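Local coordinates for transglutaminase-like domain-containing protein (PDB 4XZ7) that is probably a transglutaminase, forming isopeptide cross-links between glutamine and lysine side chains, and serves Streptococcus suis as an antiphagocytic virulence factor, at residues V16-W19 against E20-S23; V300-K304 against K305-I309. All coordinates share one frame; numbering follows the deposited sequence.

Contact 1. Residues V16-W19 against E20-S23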
loop_
_atom_site.group_PDB
_atom_site.type_symbol
_atom_site.label_atom_id
_atom_site.label_comp_id
_atom_site.label_asym_id
_atom_site.label_seq_id
_atom_site.Cartn_x
_atom_site.Cartn_y
_atom_site.Cartn_z
ATOM N N VAL B 16 -33.642 11.004 -3.922
ATOM C CA VAL B 16 -32.287 10.613 -4.253
ATOM C C VAL B 16 -32.332 9.827 -5.559
ATOM O O VAL B 16 -32.889 8.733 -5.603
ATOM C CB VAL B 16 -31.665 9.781 -3.119
ATOM C CG1 VAL B 16 -30.256 9.365 -3.464
ATOM C CG2 VAL B 16 -31.685 10.583 -1.829
ATOM N N LEU B 17 -31.773 10.400 -6.626
ATOM C CA LEU B 17 -31.843 9.788 -7.957
ATOM C C LEU B 17 -30.458 9.500 -8.504
ATOM O O LEU B 17 -29.476 10.047 -8.024
ATOM C CB LEU B 17 -32.592 10.695 -8.933
ATOM C CG LEU B 17 -33.938 11.299 -8.545
ATOM C CD1 LEU B 17 -34.458 12.128 -9.699
ATOM C CD2 LEU B 17 -34.933 10.215 -8.199
ATOM N N ASN B 18 -30.362 8.644 -9.516
ATOM C CA ASN B 18 -29.072 8.445 -10.166
ATOM C C ASN B 18 -28.997 9.314 -11.400
ATOM O O ASN B 18 -29.961 10.010 -11.728
ATOM C CB ASN B 18 -28.835 6.979 -10.531
ATOM C CG ASN B 18 -29.926 6.404 -11.416
ATOM O OD1 ASN B 18 -30.731 7.131 -12.008
ATOM N ND2 ASN B 18 -29.955 5.079 -11.512
ATOM N N TRP B 19 -27.866 9.261 -12.093
ATOM C CA TRP B 19 -27.645 10.167 -13.205
ATOM C C TRP B 19 -28.714 10.063 -14.288
ATOM O O TRP B 19 -29.090 11.067 -14.869
ATOM C CB TRP B 19 -26.274 9.957 -13.840
ATOM C CG TRP B 19 -26.189 10.742 -15.103
ATOM C CD1 TRP B 19 -26.076 10.253 -16.368
ATOM C CD2 TRP B 19 -26.294 12.171 -15.231
ATOM N NE1 TRP B 19 -26.070 11.288 -17.276
ATOM C CE2 TRP B 19 -26.204 12.474 -16.602
ATOM C CE3 TRP B 19 -26.433 13.221 -14.312
ATOM C CZ2 TRP B 19 -26.251 13.785 -17.084
ATOM C CZ3 TRP B 19 -26.485 14.519 -14.789
ATOM C CH2 TRP B 19 -26.392 14.791 -16.164
ATOM N N GLU B 20 -29.211 8.863 -14.557
ATOM C CA GLU B 20 -30.188 8.668 -15.632
ATOM C C GLU B 20 -31.493 9.438 -15.369
ATOM O O GLU B 20 -31.932 10.303 -16.172
ATOM C CB GLU B 20 -30.454 7.163 -15.795
ATOM C CG GLU B 20 -31.397 6.757 -16.908
ATOM C CD GLU B 20 -31.572 5.239 -16.990
ATOM O OE1 GLU B 20 -32.496 4.778 -17.699
ATOM O OE2 GLU B 20 -30.787 4.507 -16.343
ATOM N N ALA B 21 -32.100 9.133 -14.225
ATOM C CA ALA B 21 -33.325 9.795 -13.784
ATOM C C ALA B 21 -33.123 11.309 -13.603
ATOM O O ALA B 21 -33.923 12.144 -14.099
ATOM C CB ALA B 21 -33.816 9.162 -12.484
ATOM N N PHE B 22 -32.046 11.660 -12.908
ATOM C CA PHE B 22 -31.762 13.069 -12.650
ATOM C C PHE B 22 -31.627 13.840 -13.956
ATOM O O PHE B 22 -32.215 14.907 -14.112
ATOM C CB PHE B 22 -30.488 13.248 -11.824
ATOM C CG PHE B 22 -30.281 14.658 -11.353
ATOM C CD1 PHE B 22 -30.988 15.145 -10.259
ATOM C CD2 PHE B 22 -29.393 15.506 -12.007
ATOM C CE1 PHE B 22 -30.797 16.451 -9.809
ATOM C CE2 PHE B 22 -29.200 16.822 -11.561
ATOM C CZ PHE B 22 -29.910 17.287 -10.462
ATOM N N SER B 23 -30.857 13.279 -14.884
ATOM C CA SER B 23 -30.661 13.852 -16.212
ATOM C C SER B 23 -31.995 14.119 -16.886
ATOM O O SER B 23 -32.187 15.200 -17.461
ATOM C CB SER B 23 -29.814 12.927 -17.090
ATOM O OG SER B 23 -29.306 13.612 -18.222
#
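The N-terminal cap of helix 19-29 is built by Asn-18, whose side chain turns forward to meet the backbone of Ala-21. Its OD1 accepts from Ala-21 N at 3.3 Å, a long but nearly straight bond (169° at the hydrogen) that arrives almost end-on to the amide C=O. With CG tucked between backbone N and carbonyl carbon (chi1 57°), the amide folds over the first turn instead of extending from it. The main chain of the same residue starts the helical ladder: Phe-22 N donates to Asn-18 O at 2.9 Å, and Ser-23 N to Trp-19 O at 2.8 Å.

Side chains pack on two flanks of this turn. Just ahead of the cap, Leu-17 lies against the helix: its CB is 4.1 Å from Ala-21 CB and 4.4 Å from Phe-22 CB, and its CD1 reaches the backbone around Phe-22 N. On the other flank the indole of Trp-19, its CG anti to the backbone N (chi1 171°), is laid across Ser-23, whose CB sits over the six-membered ring 3.8 Å from the centroid, a CH-pi contact. Trp-19 CZ3 also approaches the edge of the Phe-22 ring at CD2, 4.1 Å away, the two side chains crossing at about a right angle. Phe-65 of strand 63-68 meets both aromatic rings, stacking on Phe-22, so the turn is pinned to the sheet. The Asn N-cap, with Leu-17 just before it and Phe-22 four residues after it meeting through their CB atoms, is the pattern of a capping bond joined to a hydrophobic staple.

Contact 2. Residues V300-K304 against K305-I309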
loop_
_atom_site.group_PDB
_atom_site.type_symbol
_atom_site.label_atom_id
_atom_site.label_comp_id
_atom_site.label_asym_id
_atom_site.label_seq_id
_atom_site.Cartn_x
_atom_site.Cartn_y
_atom_site.Cartn_z
ATOM N N VAL B 300 26.034 -2.577 -22.725
ATOM C CA VAL B 300 25.637 -2.223 -24.087
ATOM C C VAL B 300 26.670 -2.727 -25.073
ATOM O O VAL B 300 27.868 -2.639 -24.813
ATOM C CB VAL B 300 25.501 -0.698 -24.287
ATOM C CG1 VAL B 300 24.554 -0.396 -25.438
ATOM C CG2 VAL B 300 25.013 -0.031 -23.027
ATOM N N TYR B 301 26.221 -3.237 -26.209
ATOM C CA TYR B 301 27.159 -3.712 -27.216
ATOM C C TYR B 301 27.400 -2.651 -28.279
ATOM O O TYR B 301 26.471 -2.214 -28.941
ATOM C CB TYR B 301 26.646 -4.999 -27.869
ATOM C CG TYR B 301 27.620 -5.602 -28.859
ATOM C CD1 TYR B 301 28.697 -6.366 -28.424
ATOM C CD2 TYR B 301 27.465 -5.408 -30.222
ATOM C CE1 TYR B 301 29.597 -6.923 -29.323
ATOM C CE2 TYR B 301 28.367 -5.963 -31.139
ATOM C CZ TYR B 301 29.427 -6.720 -30.678
ATOM O OH TYR B 301 30.322 -7.280 -31.565
ATOM N N TYR B 302 28.645 -2.231 -28.435
ATOM C CA TYR B 302 28.999 -1.377 -29.566
ATOM C C TYR B 302 30.486 -1.459 -29.832
ATOM O O TYR B 302 31.272 -1.845 -28.948
ATOM C CB TYR B 302 28.565 0.078 -29.335
ATOM C CG TYR B 302 29.130 0.743 -28.088
ATOM C CD1 TYR B 302 28.409 0.758 -26.890
ATOM C CD2 TYR B 302 30.372 1.371 -28.114
ATOM C CE1 TYR B 302 28.924 1.369 -25.751
ATOM C CE2 TYR B 302 30.891 1.989 -26.985
ATOM C CZ TYR B 302 30.166 1.982 -25.806
ATOM O OH TYR B 302 30.688 2.595 -24.689
ATOM N N ASP B 303 30.860 -1.130 -31.066
ATOM C CA ASP B 303 32.251 -1.175 -31.480
ATOM C C ASP B 303 32.881 -2.506 -31.108
ATOM O O ASP B 303 33.892 -2.542 -30.405
ATOM C CB ASP B 303 33.037 -0.020 -30.846
ATOM C CG ASP B 303 32.666 1.334 -31.430
ATOM O OD1 ASP B 303 31.691 1.403 -32.211
ATOM O OD2 ASP B 303 33.347 2.329 -31.101
ATOM N N LYS B 304 32.245 -3.595 -31.535
ATOM C CA LYS B 304 32.791 -4.940 -31.350
ATOM C C LYS B 304 32.944 -5.378 -29.900
ATOM O O LYS B 304 33.588 -6.402 -29.645
ATOM C CB LYS B 304 34.172 -5.065 -32.010
ATOM C CG LYS B 304 34.237 -4.772 -33.482
ATOM C CD LYS B 304 35.647 -5.089 -33.992
ATOM C CE LYS B 304 35.820 -4.695 -35.443
ATOM N NZ LYS B 304 37.186 -5.027 -35.960
ATOM N N LYS B 305 32.400 -4.619 -28.949
ATOM C CA LYS B 305 32.591 -4.991 -27.548
ATOM C C LYS B 305 31.386 -4.712 -26.663
ATOM O O LYS B 305 30.566 -3.838 -26.946
ATOM C CB LYS B 305 33.820 -4.273 -26.966
ATOM C CG LYS B 305 35.138 -5.032 -27.128
ATOM C CD LYS B 305 36.299 -4.291 -26.467
ATOM C CE LYS B 305 36.049 -4.033 -24.978
ATOM N NZ LYS B 305 36.141 -5.271 -24.138
ATOM N N TRP B 306 31.286 -5.479 -25.587
ATOM C CA TRP B 306 30.310 -5.200 -24.541
ATOM C C TRP B 306 30.934 -4.224 -23.560
ATOM O O TRP B 306 32.059 -4.432 -23.109
ATOM C CB TRP B 306 29.884 -6.486 -23.833
ATOM C CG TRP B 306 28.883 -7.273 -24.595
ATOM C CD1 TRP B 306 29.119 -8.331 -25.430
ATOM C CD2 TRP B 306 27.474 -7.055 -24.605
ATOM N NE1 TRP B 306 27.927 -8.789 -25.963
ATOM C CE2 TRP B 306 26.904 -8.020 -25.469
ATOM C CE3 TRP B 306 26.633 -6.135 -23.972
ATOM C CZ2 TRP B 306 25.538 -8.089 -25.703
ATOM C CZ3 TRP B 306 25.280 -6.202 -24.208
ATOM C CH2 TRP B 306 24.742 -7.174 -25.057
ATOM N N HIS B 307 30.204 -3.162 -23.247
ATOM C CA HIS B 307 30.679 -2.112 -22.354
ATOM C C HIS B 307 29.767 -1.912 -21.152
ATOM O O HIS B 307 28.538 -2.043 -21.264
ATOM C CB HIS B 307 30.795 -0.782 -23.099
ATOM C CG HIS B 307 31.644 -0.849 -24.327
ATOM N ND1 HIS B 307 33.020 -0.787 -24.283
ATOM C CD2 HIS B 307 31.312 -0.997 -25.629
ATOM C CE1 HIS B 307 33.497 -0.876 -25.510
ATOM N NE2 HIS B 307 32.481 -1.006 -26.345
ATOM N N THR B 308 30.363 -1.568 -20.013
ATOM C CA THR B 308 29.580 -1.092 -18.878
ATOM C C THR B 308 29.386 0.421 -18.981
ATOM O O THR B 308 30.356 1.187 -19.078
ATOM C CB THR B 308 30.234 -1.438 -17.536
ATOM O OG1 THR B 308 30.697 -2.791 -17.576
ATOM C CG2 THR B 308 29.232 -1.280 -16.401
ATOM N N ILE B 309 28.124 0.828 -19.005
ATOM C CA ILE B 309 27.723 2.222 -19.036
ATOM C C ILE B 309 26.950 2.593 -17.769
ATOM O O ILE B 309 25.847 2.073 -17.529
ATOM C CB ILE B 309 26.849 2.526 -20.260
ATOM C CG1 ILE B 309 27.568 2.093 -21.534
ATOM C CG2 ILE B 309 26.485 4.010 -20.292
ATOM C CD1 ILE B 309 28.830 2.912 -21.825
#
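Tyr-302 and His-307 stack with an offset, their ring centroids 4.0 Å apart. His-307 CD2 lies over the middle of the phenol ring and comes within 3.2 Å of Tyr-302 CZ. The torsion of Tyr-302 (chi1 58°) wedges CG between backbone N and carbonyl carbon and so folds the ring across to the neighbouring strand. On the face of the sheet carrying Tyr-301 and Trp-306, the ring of Tyr-301 turns its edge toward the face of the Trp-306 indole, planes at 58°, while Tyr-301 CB stands 3.7 Å from the centroid of the six-membered ring of Trp-306, almost straight above it.

Hydrogen bonds run along a beta hairpin with a two-residue loop, at the edge of the five-stranded sheet in the transglutaminase-like domain. Tyr-302 and Lys-305, like Val-300 and His-307, are hydrogen-bonded antiparallel pairs, and a type I' turn through Asp-303 and Lys-304 links the strands. Tyr-302 O is gripped twice: Lys-305 N (3.0 Å) and His-307 NE2 (3.0 Å) approach from opposite faces of the carbonyl plane, the second with a bent N-H geometry of 136°. The far ends of both rings are tied down too, Tyr-302 OH to Glu-336 and His-307 ND1 to Asp-337.

Apolar contacts extend toward Ile-309, whose CG1 packs 3.6 Å from Val-300 CG2. Its CD1 meets the edge of the Tyr-302 ring, 3.4 Å from Tyr-302 OH.

In the fold
The two contacts lie on opposite sides of the chain's centre, their own centres 64 Å apart and their nearest atoms about 53 Å apart. They share no elements: contact 1 joins strand 14-17 to helix 19-29, contact 2 strand 294-302 to strand 305-309. Contact 1 belongs to the N-terminal part of the chain and is mostly a surface feature, with a single buried residue. In contact 2 more of the residues are buried, although it closes a hairpin whose strand 305-309 is an outermost strand of the five-stranded sheet in the transglutaminase-like part. Their chemistry differs accordingly: the first rests on a helix cap and aromatic packing, the second on strand pairing, a ring stack and a doubly held carbonyl.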